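Local coordinates for protein proline dipeptidase (PDB 3PN9) that probably hydrolyses dipeptides that carry proline at the C-terminal position, as prolidases do, and is represented here by its creatinase/prolidase-type N-terminal domain, at residues 36-46 with 57-67. Residues are numbered along the deposited sequence; the frame is centred on the assembly and turned at random.
Sequences FYSDPHERQMF and LFVPALEVERA
Phe36 and Arg66 meet through flat groups: CE1 of Phe36 lies over the centre of the Arg66 guanidinium, 3.5 Å from its CZ, with the two planes 26° apart. The same guanidinium grips Tyr37 O end-on with two nitrogens, NH2 at 2.9 Å and NH1 at 3.1 Å. That oxygen sits in the guanidinium plane, although both donors approach from one side of the carbonyl plane. A bend at chi3 turns the Arg66 chain back to this position. Glu63 OE1 adds a salt bridge to Arg66 NH2, 2.7 Å away and tilted from the guanidinium plane, so the double grip on Tyr37 O and this bond together restrict its rotation. Ser38 OG makes a long, weak hydrogen bond to Glu63 OE1, 3.2 Å away. Ala67 CB rests over a face of the Phe36 ring, 3.9 Å from the centroid and 17° off the normal, as a CH-pi contact. Placing CG anti to the backbone N (chi1 177°) sends this ring between helix 64-70 and strand 56-60, where Leu57 CD2 and Val59 CG1 on the strand also touch it. Further along, Pro60 CG packs on Arg43 CB at 3.6 Å, while the guanidinium of Arg43 reaches Asp80 in a salt bridge. Gln44 O is buried against Pro60 CD without a hydrogen-bonding partner, whereas Gln44 N is held by the Tyr78 hydroxyl. Phe46 and Phe58 close the contact as an antiparallel hydrogen-bonded pair, with Phe58 N to Phe46 O at 2.8 Å. The loop leading from helix 27-34 into the 46-50/56-60 beta hairpin thus packs against the hairpin's second strand and the helix that follows it, within the mixed sheet of the alpha/beta creatinase/prolidase N-terminal domain.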
# COMPACT_ATOMS: atom_id res chain seq x y z
N PHE A 36 23.12 0.64 -12.97
CA PHE A 36 23.96 -0.31 -13.73
C PHE A 36 23.54 -0.27 -15.19
O PHE A 36 22.37 -0.59 -15.52
CB PHE A 36 23.84 -1.75 -13.19
CG PHE A 36 24.66 -2.74 -14.03
CD1 PHE A 36 26.06 -2.73 -13.92
CD2 PHE A 36 24.04 -3.58 -14.97
CE1 PHE A 36 26.89 -3.63 -14.71
CE2 PHE A 36 24.78 -4.48 -15.75
CZ PHE A 36 26.22 -4.49 -15.64
N TYR A 37 24.44 0.19 -16.08
CA TYR A 37 24.17 0.21 -17.50
C TYR A 37 25.02 -0.89 -18.24
O TYR A 37 26.24 -0.90 -18.10
CB TYR A 37 24.53 1.58 -18.15
CG TYR A 37 24.12 1.51 -19.59
CD1 TYR A 37 22.79 1.47 -19.96
CD2 TYR A 37 25.10 1.32 -20.59
CE1 TYR A 37 22.43 1.30 -21.35
CE2 TYR A 37 24.78 1.14 -21.93
CZ TYR A 37 23.46 1.13 -22.30
OH TYR A 37 23.17 0.91 -23.61
N SER A 38 24.39 -1.70 -19.11
CA SER A 38 25.14 -2.61 -19.99
C SER A 38 24.34 -2.85 -21.25
O SER A 38 23.11 -3.02 -21.16
CB SER A 38 25.36 -3.96 -19.23
OG SER A 38 26.06 -4.81 -20.08
N ASP A 39 24.98 -2.89 -22.42
CA ASP A 39 24.24 -3.30 -23.57
C ASP A 39 24.55 -4.80 -23.76
O ASP A 39 25.62 -5.10 -24.13
CB ASP A 39 24.71 -2.53 -24.79
CG ASP A 39 23.95 -2.93 -26.04
OD1 ASP A 39 23.17 -3.94 -25.97
OD2 ASP A 39 24.21 -2.28 -27.07
N PRO A 40 23.63 -5.72 -23.48
CA PRO A 40 24.04 -7.17 -23.55
C PRO A 40 23.99 -7.71 -25.01
O PRO A 40 24.31 -8.91 -25.24
CB PRO A 40 22.96 -7.86 -22.73
CG PRO A 40 21.66 -6.91 -22.94
CD PRO A 40 22.20 -5.51 -23.31
N HIS A 41 23.63 -6.86 -25.97
CA HIS A 41 23.33 -7.26 -27.37
C HIS A 41 22.43 -8.46 -27.49
O HIS A 41 21.31 -8.43 -27.09
CB HIS A 41 24.69 -7.59 -28.06
CG HIS A 41 25.59 -6.38 -28.14
ND1 HIS A 41 25.29 -5.29 -28.94
CD2 HIS A 41 26.73 -6.07 -27.49
CE1 HIS A 41 26.25 -4.39 -28.82
NE2 HIS A 41 27.11 -4.82 -27.92
N GLU A 42 22.95 -9.63 -27.90
CA GLU A 42 22.05 -10.78 -27.96
C GLU A 42 21.90 -11.58 -26.65
O GLU A 42 21.04 -12.44 -26.58
CB GLU A 42 22.53 -11.72 -29.12
CG GLU A 42 24.10 -11.25 -29.44
CD GLU A 42 24.23 -10.24 -30.72
OE1 GLU A 42 25.36 -9.77 -31.00
OE2 GLU A 42 23.25 -9.94 -31.47
N ARG A 43 22.69 -11.35 -25.62
CA ARG A 43 22.63 -12.16 -24.42
C ARG A 43 21.50 -11.65 -23.49
O ARG A 43 21.04 -10.51 -23.67
CB ARG A 43 23.96 -12.00 -23.69
CG ARG A 43 25.10 -12.62 -24.61
CD ARG A 43 26.30 -12.84 -23.75
NE ARG A 43 27.37 -13.61 -24.41
CZ ARG A 43 28.44 -13.08 -24.99
NH1 ARG A 43 28.64 -11.75 -25.05
NH2 ARG A 43 29.35 -13.90 -25.54
N GLN A 44 21.08 -12.46 -22.54
CA GLN A 44 19.98 -12.13 -21.64
C GLN A 44 20.47 -11.28 -20.46
O GLN A 44 21.55 -11.55 -19.84
CB GLN A 44 19.26 -13.38 -21.14
CG GLN A 44 18.79 -14.32 -22.37
CD GLN A 44 17.89 -13.56 -23.27
OE1 GLN A 44 17.10 -12.65 -22.80
NE2 GLN A 44 17.91 -13.91 -24.54
N MSE A 45 19.69 -10.24 -20.16
CA MSE A 45 19.90 -9.52 -18.90
C MSE A 45 18.48 -9.15 -18.42
O MSE A 45 17.68 -8.72 -19.25
CB MSE A 45 20.71 -8.23 -19.17
CG MSE A 45 20.76 -7.40 -17.81
SE MSE A 45 21.94 -5.86 -17.97
CE MSE A 45 21.05 -4.86 -19.47
N PHE A 46 18.17 -9.38 -17.14
CA PHE A 46 16.91 -8.93 -16.58
C PHE A 46 17.16 -8.47 -15.17
O PHE A 46 18.00 -9.06 -14.43
CB PHE A 46 15.85 -10.08 -16.48
CG PHE A 46 15.45 -10.65 -17.81
CD1 PHE A 46 14.54 -10.00 -18.60
CD2 PHE A 46 16.06 -11.89 -18.26
CE1 PHE A 46 14.12 -10.52 -19.88
CE2 PHE A 46 15.69 -12.40 -19.53
CZ PHE A 46 14.70 -11.76 -20.30
N LEU A 57 19.58 -9.33 -9.94
CA LEU A 57 19.95 -8.83 -11.24
C LEU A 57 20.61 -10.03 -11.99
O LEU A 57 21.62 -10.59 -11.50
CB LEU A 57 20.94 -7.68 -11.06
CG LEU A 57 21.57 -7.06 -12.36
CD1 LEU A 57 20.57 -6.72 -13.57
CD2 LEU A 57 22.46 -5.84 -11.98
N PHE A 58 20.10 -10.34 -13.18
CA PHE A 58 20.65 -11.52 -13.95
C PHE A 58 21.36 -11.00 -15.18
O PHE A 58 20.75 -10.26 -15.93
CB PHE A 58 19.45 -12.40 -14.37
CG PHE A 58 19.90 -13.66 -15.15
CD1 PHE A 58 20.36 -14.79 -14.46
CD2 PHE A 58 19.88 -13.64 -16.55
CE1 PHE A 58 20.75 -15.99 -15.23
CE2 PHE A 58 20.26 -14.78 -17.31
CZ PHE A 58 20.67 -15.93 -16.67
N VAL A 59 22.64 -11.38 -15.40
CA VAL A 59 23.43 -10.74 -16.44
C VAL A 59 24.35 -11.82 -17.13
O VAL A 59 24.53 -12.88 -16.52
CB VAL A 59 24.38 -9.67 -15.89
CG1 VAL A 59 23.50 -8.43 -15.28
CG2 VAL A 59 25.37 -10.24 -14.82
N PRO A 60 24.89 -11.54 -18.31
CA PRO A 60 25.97 -12.46 -18.87
C PRO A 60 27.12 -12.53 -17.89
O PRO A 60 27.45 -11.54 -17.20
CB PRO A 60 26.44 -11.72 -20.15
CG PRO A 60 25.19 -10.85 -20.56
CD PRO A 60 24.63 -10.39 -19.21
N ALA A 61 27.88 -13.62 -17.92
CA ALA A 61 28.95 -13.86 -16.94
C ALA A 61 29.96 -12.76 -16.95
O ALA A 61 30.45 -12.37 -15.90
CB ALA A 61 29.67 -15.28 -17.29
N LEU A 62 30.24 -12.20 -18.11
CA LEU A 62 31.28 -11.16 -18.20
C LEU A 62 30.89 -9.85 -17.46
O LEU A 62 31.74 -8.99 -17.21
CB LEU A 62 31.46 -10.73 -19.66
CG LEU A 62 32.46 -11.67 -20.47
CD1 LEU A 62 32.54 -11.27 -21.99
CD2 LEU A 62 33.93 -11.88 -19.84
N GLU A 63 29.61 -9.68 -17.15
CA GLU A 63 29.20 -8.41 -16.49
C GLU A 63 29.06 -8.60 -14.96
O GLU A 63 28.74 -7.61 -14.26
CB GLU A 63 27.83 -8.00 -17.04
CG GLU A 63 27.80 -7.47 -18.53
CD GLU A 63 28.80 -6.39 -18.78
OE1 GLU A 63 28.67 -5.26 -18.34
OE2 GLU A 63 29.81 -6.67 -19.45
N VAL A 64 29.20 -9.83 -14.46
CA VAL A 64 28.88 -10.15 -13.06
C VAL A 64 29.74 -9.28 -12.12
O VAL A 64 29.25 -8.68 -11.15
CB VAL A 64 29.13 -11.65 -12.72
CG1 VAL A 64 29.15 -11.87 -11.16
CG2 VAL A 64 28.01 -12.54 -13.27
N GLU A 65 31.03 -9.13 -12.43
CA GLU A 65 31.90 -8.39 -11.47
C GLU A 65 31.48 -6.88 -11.35
O GLU A 65 31.41 -6.33 -10.24
CB GLU A 65 33.35 -8.45 -11.97
CG GLU A 65 34.31 -8.06 -10.91
CD GLU A 65 35.78 -8.23 -11.33
OE1 GLU A 65 36.22 -7.59 -12.32
OE2 GLU A 65 36.49 -9.01 -10.63
N ARG A 66 31.26 -6.23 -12.49
CA ARG A 66 30.87 -4.81 -12.51
C ARG A 66 29.45 -4.66 -11.92
O ARG A 66 29.18 -3.73 -11.09
CB ARG A 66 31.01 -4.19 -13.88
CG ARG A 66 30.67 -2.66 -13.88
CD ARG A 66 31.15 -2.06 -15.25
NE ARG A 66 30.36 -2.59 -16.38
CZ ARG A 66 29.18 -2.08 -16.79
NH1 ARG A 66 28.67 -0.99 -16.18
NH2 ARG A 66 28.54 -2.59 -17.83
N ALA A 67 28.54 -5.59 -12.29
CA ALA A 67 27.22 -5.49 -11.75
C ALA A 67 27.27 -5.64 -10.21
O ALA A 67 26.61 -4.89 -9.50
CB ALA A 67 26.30 -6.49 -12.38